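Local coordinates for Lmo0488 protein (Listeria monocytogenes serovar 1/2a, PDB 5TED) that binds shikimate through its effector-binding domain, the part present here, and in response activates transcription of protocatechuate biosynthesis genes as a LysR-type regulator, at residues Y105-D110 and S120-I125; C133-E136 and A140-G143; E85-A90 and Y149-M154. All coordinates share one frame; numbering follows the deposited sequence.

Interaction 1: residues Y105-D110 and S120-I125; sequences YIFFSD and SLFAEI. With SKM ((3R,4S,5R)-3,4,5-trihydroxycyclohex-1-ene-1-carboxylic acid), chain D.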
loop_
_atom_site.group_PDB
_atom_site.type_symbol
_atom_site.label_atom_id
_atom_site.label_comp_id
_atom_site.label_asym_id
_atom_site.label_seq_id
_atom_site.Cartn_x
_atom_site.Cartn_y
_atom_site.Cartn_z
ATOM N N TYR A 105 10.270 18.196 -1.268
ATOM C CA TYR A 105 10.156 16.762 -1.060
ATOM C C TYR A 105 8.720 16.322 -0.832
ATOM O O TYR A 105 7.908 17.032 -0.227
ATOM C CB TYR A 105 10.979 16.318 0.148
ATOM C CG TYR A 105 12.388 15.939 -0.197
ATOM C CD1 TYR A 105 13.379 16.914 -0.293
ATOM C CD2 TYR A 105 12.736 14.611 -0.414
ATOM C CE1 TYR A 105 14.680 16.583 -0.615
ATOM C CE2 TYR A 105 14.034 14.262 -0.722
ATOM C CZ TYR A 105 15.001 15.253 -0.809
ATOM O OH TYR A 105 16.274 14.912 -1.134
ATOM N N ILE A 106 8.440 15.120 -1.319
ATOM C CA ILE A 106 7.363 14.274 -0.828
ATOM C C ILE A 106 8.043 13.390 0.209
ATOM O O ILE A 106 8.813 12.488 -0.136
ATOM C CB ILE A 106 6.732 13.450 -1.951
ATOM C CG1 ILE A 106 6.084 14.378 -2.986
ATOM C CG2 ILE A 106 5.730 12.441 -1.377
ATOM C CD1 ILE A 106 6.192 13.854 -4.383
ATOM N N PHE A 107 7.809 13.693 1.481
ATOM C CA PHE A 107 8.543 13.128 2.605
ATOM C C PHE A 107 7.729 12.036 3.286
ATOM O O PHE A 107 6.496 12.053 3.253
ATOM C CB PHE A 107 8.867 14.235 3.619
ATOM C CG PHE A 107 10.290 14.222 4.128
ATOM C CD1 PHE A 107 11.339 14.554 3.295
ATOM C CD2 PHE A 107 10.567 13.916 5.457
ATOM C CE1 PHE A 107 12.650 14.573 3.772
ATOM C CE2 PHE A 107 11.864 13.918 5.934
ATOM C CZ PHE A 107 12.911 14.247 5.086
ATOM N N PHE A 108 8.425 11.073 3.892
ATOM C CA PHE A 108 7.733 10.070 4.695
ATOM C C PHE A 108 7.191 10.687 5.976
ATOM O O PHE A 108 7.859 11.503 6.617
ATOM C CB PHE A 108 8.671 8.915 5.048
ATOM C CG PHE A 108 8.858 7.926 3.926
ATOM C CD1 PHE A 108 7.824 7.098 3.532
ATOM C CD2 PHE A 108 10.067 7.858 3.240
ATOM C CE1 PHE A 108 7.991 6.198 2.481
ATOM C CE2 PHE A 108 10.233 6.970 2.194
ATOM C CZ PHE A 108 9.201 6.139 1.818
ATOM N N SER A 109 5.978 10.286 6.356
ATOM C CA SER A 109 5.387 10.760 7.603
ATOM C C SER A 109 6.134 10.182 8.804
ATOM O O SER A 109 6.936 9.257 8.684
ATOM C CB SER A 109 3.915 10.367 7.687
ATOM O OG SER A 109 3.801 8.962 7.610
ATOM N N ASP A 110 5.840 10.744 9.984
ATOM C CA ASP A 110 6.476 10.342 11.235
ATOM C C ASP A 110 6.222 8.884 11.590
ATOM O O ASP A 110 6.962 8.325 12.403
ATOM C CB ASP A 110 5.972 11.207 12.392
ATOM C CG ASP A 110 6.237 12.678 12.185
ATOM O OD1 ASP A 110 7.162 13.027 11.424
ATOM O OD2 ASP A 110 5.499 13.493 12.775
ATOM N N SER A 120 18.657 11.392 9.834
ATOM C CA SER A 120 20.071 11.463 10.183
ATOM C C SER A 120 20.929 11.782 8.964
ATOM O O SER A 120 21.919 12.513 9.084
ATOM C CB SER A 120 20.529 10.166 10.855
ATOM O OG SER A 120 20.733 9.131 9.913
ATOM N N LEU A 121 20.539 11.302 7.780
ATOM C CA LEU A 121 21.290 11.624 6.570
ATOM C C LEU A 121 21.262 13.124 6.286
ATOM O O LEU A 121 22.282 13.712 5.913
ATOM C CB LEU A 121 20.727 10.842 5.382
ATOM C CG LEU A 121 20.804 9.314 5.443
ATOM C CD1 LEU A 121 20.268 8.678 4.150
ATOM C CD2 LEU A 121 22.239 8.907 5.682
ATOM N N PHE A 122 20.096 13.756 6.442
ATOM C CA PHE A 122 20.008 15.197 6.218
ATOM C C PHE A 122 20.721 15.969 7.317
ATOM O O PHE A 122 21.356 16.997 7.051
ATOM C CB PHE A 122 18.541 15.650 6.133
ATOM C CG PHE A 122 17.865 15.314 4.831
ATOM C CD1 PHE A 122 18.230 15.956 3.654
ATOM C CD2 PHE A 122 16.830 14.384 4.792
ATOM C CE1 PHE A 122 17.610 15.637 2.448
ATOM C CE2 PHE A 122 16.187 14.071 3.593
ATOM C CZ PHE A 122 16.576 14.703 2.419
ATOM N N ALA A 123 20.611 15.505 8.562
ATOM C CA ALA A 123 21.327 16.169 9.647
ATOM C C ALA A 123 22.836 16.030 9.472
ATOM O O ALA A 123 23.592 16.962 9.771
ATOM C CB ALA A 123 20.871 15.614 10.993
ATOM N N GLU A 124 23.295 14.873 8.990
ATOM C CA GLU A 124 24.727 14.674 8.781
ATOM C C GLU A 124 25.301 15.719 7.834
ATOM O O GLU A 124 26.390 16.252 8.071
ATOM C CB GLU A 124 24.993 13.278 8.227
ATOM C CG GLU A 124 26.441 13.021 7.884
ATOM C CD GLU A 124 26.697 11.580 7.505
ATOM O OE1 GLU A 124 25.804 10.733 7.736
ATOM O OE2 GLU A 124 27.795 11.296 6.980
ATOM N N ILE A 125 24.586 16.016 6.750
ATOM C CA ILE A 125 25.047 16.982 5.759
ATOM C C ILE A 125 24.502 18.365 6.109
ATOM O O ILE A 125 24.578 19.300 5.303
ATOM C CB ILE A 125 24.656 16.540 4.335
ATOM C CG1 ILE A 125 23.138 16.372 4.211
ATOM C CG2 ILE A 125 25.352 15.231 3.979
ATOM C CD1 ILE A 125 22.644 16.249 2.777
HETATM O O12 SKM D . 6.818 1.488 3.381
HETATM C C8 SKM D . 7.145 2.810 3.802
HETATM C C6 SKM D . 6.495 3.146 4.964
HETATM O O7 SKM D . 6.833 4.466 5.386
HETATM C C5 SKM D . 6.868 2.163 6.238
HETATM C C4 SKM D . 8.314 2.006 6.433
HETATM C C1 SKM D . 8.898 1.504 7.762
HETATM O O2 SKM D . 8.188 1.578 8.806
HETATM O O3 SKM D . 10.080 1.045 7.807
HETATM C C10 SKM D . 9.298 2.300 5.202
HETATM C C9 SKM D . 8.815 2.923 4.007
HETATM O O11 SKM D . 9.423 2.324 2.933
#
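The ring of F122, on helix 115-124, reaches two aromatic side chains of strand 104-108, Y105 and F107, and is turned differently against each. With Y105 it makes an edge-to-face (T-shaped) pair: the centroids are 5.5 Å apart, the planes stand at 87°, and the edge of F122 is directed toward the tyrosine face. The far end of the F122 ring does the touching, F122 CZ lying 3.6 Å from Y105 CZ. Seen from the other partner, Y105 OH sits close to the plane of the F122 ring, at its edge.

F107 and F122 form an oblique pair, planes at 36°, centroids 5.8 Å apart. The two side chains point in opposite senses and pass alongside each other, and F122 CE2, at the edge of the F107 ring and near its plane, lies 3.6 Å from both F107 CE1 and F107 CZ. The first torsion of F122 (-76°) sets CG anti to the carbonyl carbon and carries the ring off the helix toward the strand.

F108, next in the chain, leaves this cluster and approaches the effector instead: F108 CD1 is 3.4 Å from O7 of shikimate (SKM), with no hydrogen bond from the ring. Strand and helix are successive elements of the beta-alpha-beta unit completed by strand 130-135.

No hydrogen bond crosses between the two segments, and Y105 OH is satisfied by T100 OG1. The buried contact therefore probably rests mainly on dispersion, with an electrostatic contribution most likely in the perpendicular Y105-F122 pair.

Interaction 2: residues C133-E136 and A140-G143; sequences CYVE and AMVG. With SKM ((3R,4S,5R)-3,4,5-trihydroxycyclohex-1-ene-1-carboxylic acid), chain D.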
loop_
_atom_site.group_PDB
_atom_site.type_symbol
_atom_site.label_atom_id
_atom_site.label_comp_id
_atom_site.label_asym_id
_atom_site.label_seq_id
_atom_site.Cartn_x
_atom_site.Cartn_y
_atom_site.Cartn_z
ATOM N N CYS A 133 4.936 17.890 1.159
ATOM C CA CYS A 133 3.829 17.094 1.677
ATOM C C CYS A 133 4.390 15.840 2.334
ATOM O O CYS A 133 5.567 15.506 2.182
ATOM C CB CYS A 133 2.841 16.718 0.570
ATOM S SG CYS A 133 3.542 15.714 -0.770
ATOM N N TYR A 134 3.535 15.149 3.083
ATOM C CA TYR A 134 3.901 13.868 3.670
ATOM C C TYR A 134 3.024 12.761 3.102
ATOM O O TYR A 134 1.849 12.982 2.767
ATOM C CB TYR A 134 3.769 13.873 5.202
ATOM C CG TYR A 134 4.725 14.805 5.943
ATOM C CD1 TYR A 134 5.995 14.384 6.312
ATOM C CD2 TYR A 134 4.344 16.099 6.293
ATOM C CE1 TYR A 134 6.860 15.217 7.012
ATOM C CE2 TYR A 134 5.207 16.940 6.989
ATOM C CZ TYR A 134 6.464 16.494 7.340
ATOM O OH TYR A 134 7.334 17.304 8.023
ATOM N N VAL A 135 3.613 11.564 2.986
ATOM C CA VAL A 135 2.884 10.338 2.659
ATOM C C VAL A 135 3.483 9.213 3.492
ATOM O O VAL A 135 4.636 9.273 3.930
ATOM C CB VAL A 135 2.927 9.946 1.156
ATOM C CG1 VAL A 135 2.872 11.166 0.263
ATOM C CG2 VAL A 135 4.145 9.118 0.845
ATOM N N GLU A 136 2.698 8.156 3.679
ATOM C CA GLU A 136 3.159 6.995 4.429
ATOM C C GLU A 136 3.621 5.855 3.531
ATOM O O GLU A 136 4.702 5.302 3.741
ATOM C CB GLU A 136 2.065 6.491 5.375
ATOM C CG GLU A 136 2.510 5.244 6.133
ATOM C CD GLU A 136 1.525 4.817 7.206
ATOM O OE1 GLU A 136 0.785 3.834 6.973
ATOM O OE2 GLU A 136 1.482 5.492 8.274
ATOM N N ALA A 140 2.100 5.602 -3.121
ATOM C CA ALA A 140 1.595 6.977 -3.098
ATOM C C ALA A 140 2.728 7.980 -3.297
ATOM O O ALA A 140 2.536 9.038 -3.911
ATOM C CB ALA A 140 0.864 7.255 -1.784
ATOM N N MET A 141 3.916 7.670 -2.772
ATOM C CA MET A 141 5.058 8.568 -2.918
ATOM C C MET A 141 5.527 8.638 -4.367
ATOM O O MET A 141 5.627 9.726 -4.945
ATOM C CB MET A 141 6.190 8.113 -1.993
ATOM C CG MET A 141 7.490 8.942 -2.098
ATOM S SD MET A 141 8.609 8.515 -0.738
ATOM C CE MET A 141 7.863 9.255 0.693
ATOM N N VAL A 142 5.857 7.490 -4.971
ATOM C CA VAL A 142 6.315 7.562 -6.356
ATOM C C VAL A 142 5.188 8.042 -7.276
ATOM O O VAL A 142 5.441 8.710 -8.295
ATOM C CB VAL A 142 6.916 6.219 -6.812
ATOM C CG1 VAL A 142 5.880 5.106 -6.825
ATOM C CG2 VAL A 142 7.594 6.396 -8.184
ATOM N N GLY A 143 3.933 7.767 -6.914
ATOM C CA GLY A 143 2.820 8.302 -7.687
ATOM C C GLY A 143 2.886 9.814 -7.798
ATOM O O GLY A 143 2.736 10.378 -8.886
HETATM O O12 SKM D . 6.818 1.488 3.381
HETATM C C8 SKM D . 7.145 2.810 3.802
HETATM C C6 SKM D . 6.495 3.146 4.964
HETATM O O7 SKM D . 6.833 4.466 5.386
HETATM C C5 SKM D . 6.868 2.163 6.238
HETATM C C4 SKM D . 8.314 2.006 6.433
HETATM C C1 SKM D . 8.898 1.504 7.762
HETATM O O2 SKM D . 8.188 1.578 8.806
HETATM O O3 SKM D . 10.080 1.045 7.807
HETATM C C10 SKM D . 9.298 2.300 5.202
HETATM C C9 SKM D . 8.815 2.923 4.007
HETATM O O11 SKM D . 9.423 2.324 2.933
#
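At the strand-to-helix turn that borders the shikimate pocket, V135 at the end of strand 130-135 packs on A140 and M141 in the first turn of helix 138-146. The effector-binding domain has a fold of the periplasmic-binding-protein type, with shikimate between its two lobes. The contact is wholly apolar. V135 CG2 carries it, lying 3.6 Å from M141 CB and 3.7 Å from M141 CE, so a single methyl touches both the root and the tip of the methionine. Two torsions explain this: M141 CG is anti to the backbone N (chi1 177°), whereas chi3 bends the chain (-73°) and brings the terminal methyl back toward the valine. A140 adds a looser approach, its CB being 4.5 Å from V135 CB.

The polar work is done by the turn itself. The carbonyl oxygen of E136 accepts a hydrogen bond from shikimate, SKM O7 to E136 O, at 2.8 Å. D138 also bonds the ligand through OD1, so the strand end and the helix start each contribute one bond to it. The E136 carboxylate turns elsewhere: OE1 is hydrogen-bonded to Y11 OH and OE2 to T111 OG1, so the ligand bond uses the main chain.

Strand 130-135 lies parallel to strand 104-108, with V135 hydrogen-bonded through its backbone to F107 and S109. M141 reaches past the valine to F108 and, on strand 152-155, to S152 and M154. Along C133 and Y134 a strand of the second subunit pairs in parallel, continuing the sheet across the interface, while F38 of that subunit packs on V135, and Q40 of that subunit packs on A140 and accepts a hydrogen bond from E136 N through OE1.

Interaction 3: residues E85-A90 and Y149-M154; sequences ENHPLA and YGISIM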
loop_
_atom_site.group_PDB
_atom_site.type_symbol
_atom_site.label_atom_id
_atom_site.label_comp_id
_atom_site.label_asym_id
_atom_site.label_seq_id
_atom_site.Cartn_x
_atom_site.Cartn_y
_atom_site.Cartn_z
ATOM N N GLU A 85 10.639 12.555 -14.516
ATOM C CA GLU A 85 11.556 12.253 -15.606
ATOM C C GLU A 85 12.074 13.501 -16.313
ATOM O O GLU A 85 13.094 13.422 -16.999
ATOM C CB GLU A 85 10.875 11.267 -16.564
ATOM C CG GLU A 85 9.713 11.819 -17.365
ATOM C CD GLU A 85 9.061 10.757 -18.244
ATOM O OE1 GLU A 85 7.986 11.041 -18.807
ATOM O OE2 GLU A 85 9.604 9.634 -18.352
ATOM N N ASN A 86 11.443 14.659 -16.127
ATOM C CA ASN A 86 11.937 15.897 -16.720
ATOM C C ASN A 86 12.429 16.880 -15.668
ATOM O O ASN A 86 12.606 18.067 -15.962
ATOM C CB ASN A 86 10.857 16.537 -17.590
ATOM C CG ASN A 86 10.517 15.686 -18.795
ATOM O OD1 ASN A 86 11.405 15.094 -19.415
ATOM N ND2 ASN A 86 9.229 15.596 -19.119
ATOM N N HIS A 87 12.658 16.401 -14.451
ATOM C CA HIS A 87 13.164 17.235 -13.379
ATOM C C HIS A 87 14.605 17.657 -13.677
ATOM O O HIS A 87 15.355 16.926 -14.334
ATOM C CB HIS A 87 13.095 16.469 -12.053
ATOM C CG HIS A 87 13.332 17.315 -10.841
ATOM N ND1 HIS A 87 14.595 17.611 -10.374
ATOM C CD2 HIS A 87 12.465 17.897 -9.977
ATOM C CE1 HIS A 87 14.497 18.359 -9.289
ATOM N NE2 HIS A 87 13.214 18.543 -9.023
ATOM N N PRO A 88 15.015 18.843 -13.224
ATOM C CA PRO A 88 16.416 19.244 -13.436
ATOM C C PRO A 88 17.419 18.220 -12.941
ATOM O O PRO A 88 18.489 18.093 -13.538
ATOM C CB PRO A 88 16.525 20.558 -12.658
ATOM C CG PRO A 88 15.137 21.118 -12.696
ATOM C CD PRO A 88 14.216 19.914 -12.612
ATOM N N LEU A 89 17.118 17.474 -11.877
ATOM C CA LEU A 89 18.095 16.504 -11.397
ATOM C C LEU A 89 18.150 15.256 -12.267
ATOM O O LEU A 89 19.103 14.474 -12.149
ATOM C CB LEU A 89 17.788 16.123 -9.958
ATOM C CG LEU A 89 17.987 17.195 -8.898
ATOM C CD1 LEU A 89 17.499 16.675 -7.576
ATOM C CD2 LEU A 89 19.450 17.572 -8.784
ATOM N N ALA A 90 17.164 15.059 -13.143
ATOM C CA ALA A 90 17.144 13.878 -13.998
ATOM C C ALA A 90 18.314 13.852 -14.980
ATOM O O ALA A 90 18.575 12.806 -15.590
ATOM C CB ALA A 90 15.814 13.804 -14.752
ATOM N N TYR A 149 5.034 16.461 -8.580
ATOM C CA TYR A 149 4.565 17.186 -7.412
ATOM C C TYR A 149 5.691 17.411 -6.406
ATOM O O TYR A 149 5.577 18.287 -5.543
ATOM C CB TYR A 149 3.382 16.448 -6.766
ATOM C CG TYR A 149 2.674 17.306 -5.734
ATOM C CD1 TYR A 149 2.000 18.470 -6.104
ATOM C CD2 TYR A 149 2.703 16.969 -4.397
ATOM C CE1 TYR A 149 1.366 19.275 -5.149
ATOM C CE2 TYR A 149 2.072 17.756 -3.432
ATOM C CZ TYR A 149 1.406 18.903 -3.813
ATOM O OH TYR A 149 0.796 19.671 -2.845
ATOM N N GLY A 150 6.781 16.664 -6.523
ATOM C CA GLY A 150 7.936 16.837 -5.664
ATOM C C GLY A 150 8.975 15.802 -6.037
ATOM O O GLY A 150 8.805 15.041 -6.995
ATOM N N ILE A 151 10.062 15.779 -5.270
ATOM C CA ILE A 151 11.053 14.713 -5.366
ATOM C C ILE A 151 10.956 13.872 -4.097
ATOM O O ILE A 151 10.286 14.238 -3.136
ATOM C CB ILE A 151 12.486 15.246 -5.565
ATOM C CG1 ILE A 151 12.972 16.000 -4.320
ATOM C CG2 ILE A 151 12.590 16.093 -6.846
ATOM C CD1 ILE A 151 14.474 16.361 -4.401
ATOM N N SER A 152 11.676 12.750 -4.075
ATOM C CA SER A 152 11.642 11.951 -2.856
ATOM C C SER A 152 12.954 11.195 -2.668
ATOM O O SER A 152 13.713 10.983 -3.614
ATOM C CB SER A 152 10.460 10.970 -2.872
ATOM O OG SER A 152 10.741 9.861 -3.711
ATOM N N ILE A 153 13.209 10.805 -1.416
ATOM C CA ILE A 153 14.191 9.781 -1.072
ATOM C C ILE A 153 13.420 8.586 -0.531
ATOM O O ILE A 153 12.575 8.742 0.356
ATOM C CB ILE A 153 15.209 10.296 -0.041
ATOM C CG1 ILE A 153 16.178 9.188 0.376
ATOM C CG2 ILE A 153 14.492 10.826 1.191
ATOM C CD1 ILE A 153 17.301 9.679 1.292
ATOM N N MET A 154 13.687 7.397 -1.062
ATOM C CA MET A 154 12.874 6.232 -0.727
ATOM C C MET A 154 13.665 4.978 -1.067
ATOM O O MET A 154 14.696 5.054 -1.737
ATOM C CB MET A 154 11.529 6.251 -1.475
ATOM C CG MET A 154 11.649 6.176 -2.978
ATOM S SD MET A 154 10.103 6.531 -3.869
ATOM C CE MET A 154 9.014 5.278 -3.181
#
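I151 lays its CG2 methyl over one face of the H87 imidazole, a CH-pi contact in which CG2 is 3.7 Å from the ring centroid and 29° off the ring normal. The displacement favours one side of the ring: I151 CG2 comes within 3.3 Å of H87 NE2. H87 and I151 approach nearly perpendicular to each other, and P88 CD, 3.2 Å from the ring plane, lies over the opposite face toward the rim.

Apolar packing adds one longer approach, L89 CD1 to I151 CD1 at 4.4 Å. The branches of the isoleucine divide the work: CG1, between the backbone N and the carbonyl carbon (chi1 67°), carries CD1 toward L89, and CG2 serves the histidine.

Hydrogen bonds lie within the 85-90 loop. L89 N donates to H87 ND1 at 2.9 Å, almost straight at 173° and close to the ring plane, which fixes the rotation of the imidazole. ND1 acts there as an acceptor, consistent with a neutral ring. A90 N bonds H87 O as the 3-10 turn begins.

The contact fastens this loop, which links strands 69-84 and 94-95, to the chain leading into strand 152-155, and the ring of Y103 also meets H87 edge-to-face. I151 touches Y103, Y105 and V83, and its backbone is hydrogen-bonded to S104 and I106; beyond it, S152 pairs with V82 of strand 69-84.

How the interactions relate
All three contacts are buried where they touch, and none is bridged by a hydrogen bond between its own segments. Interactions 1 and 2 share the two-stranded parallel sheet and also meet where I106 O lies 3.5 Å from M141 CE; each has a segment that reaches shikimate, through F108 and through the carbonyl of E136. Interaction 3 lies farther out, its centre about 21 Å from the centre of the chain, against 15 and 14 Å for interactions 1 and 2; F108 CE2 packs 3.5 Å from I153 O, joining it to interaction 1. Their chemistry differs accordingly: aromatic rings between strand and helix, aliphatic packing behind the turn that carries the ligand-binding carbonyl, and a methyl over imidazole at a loop.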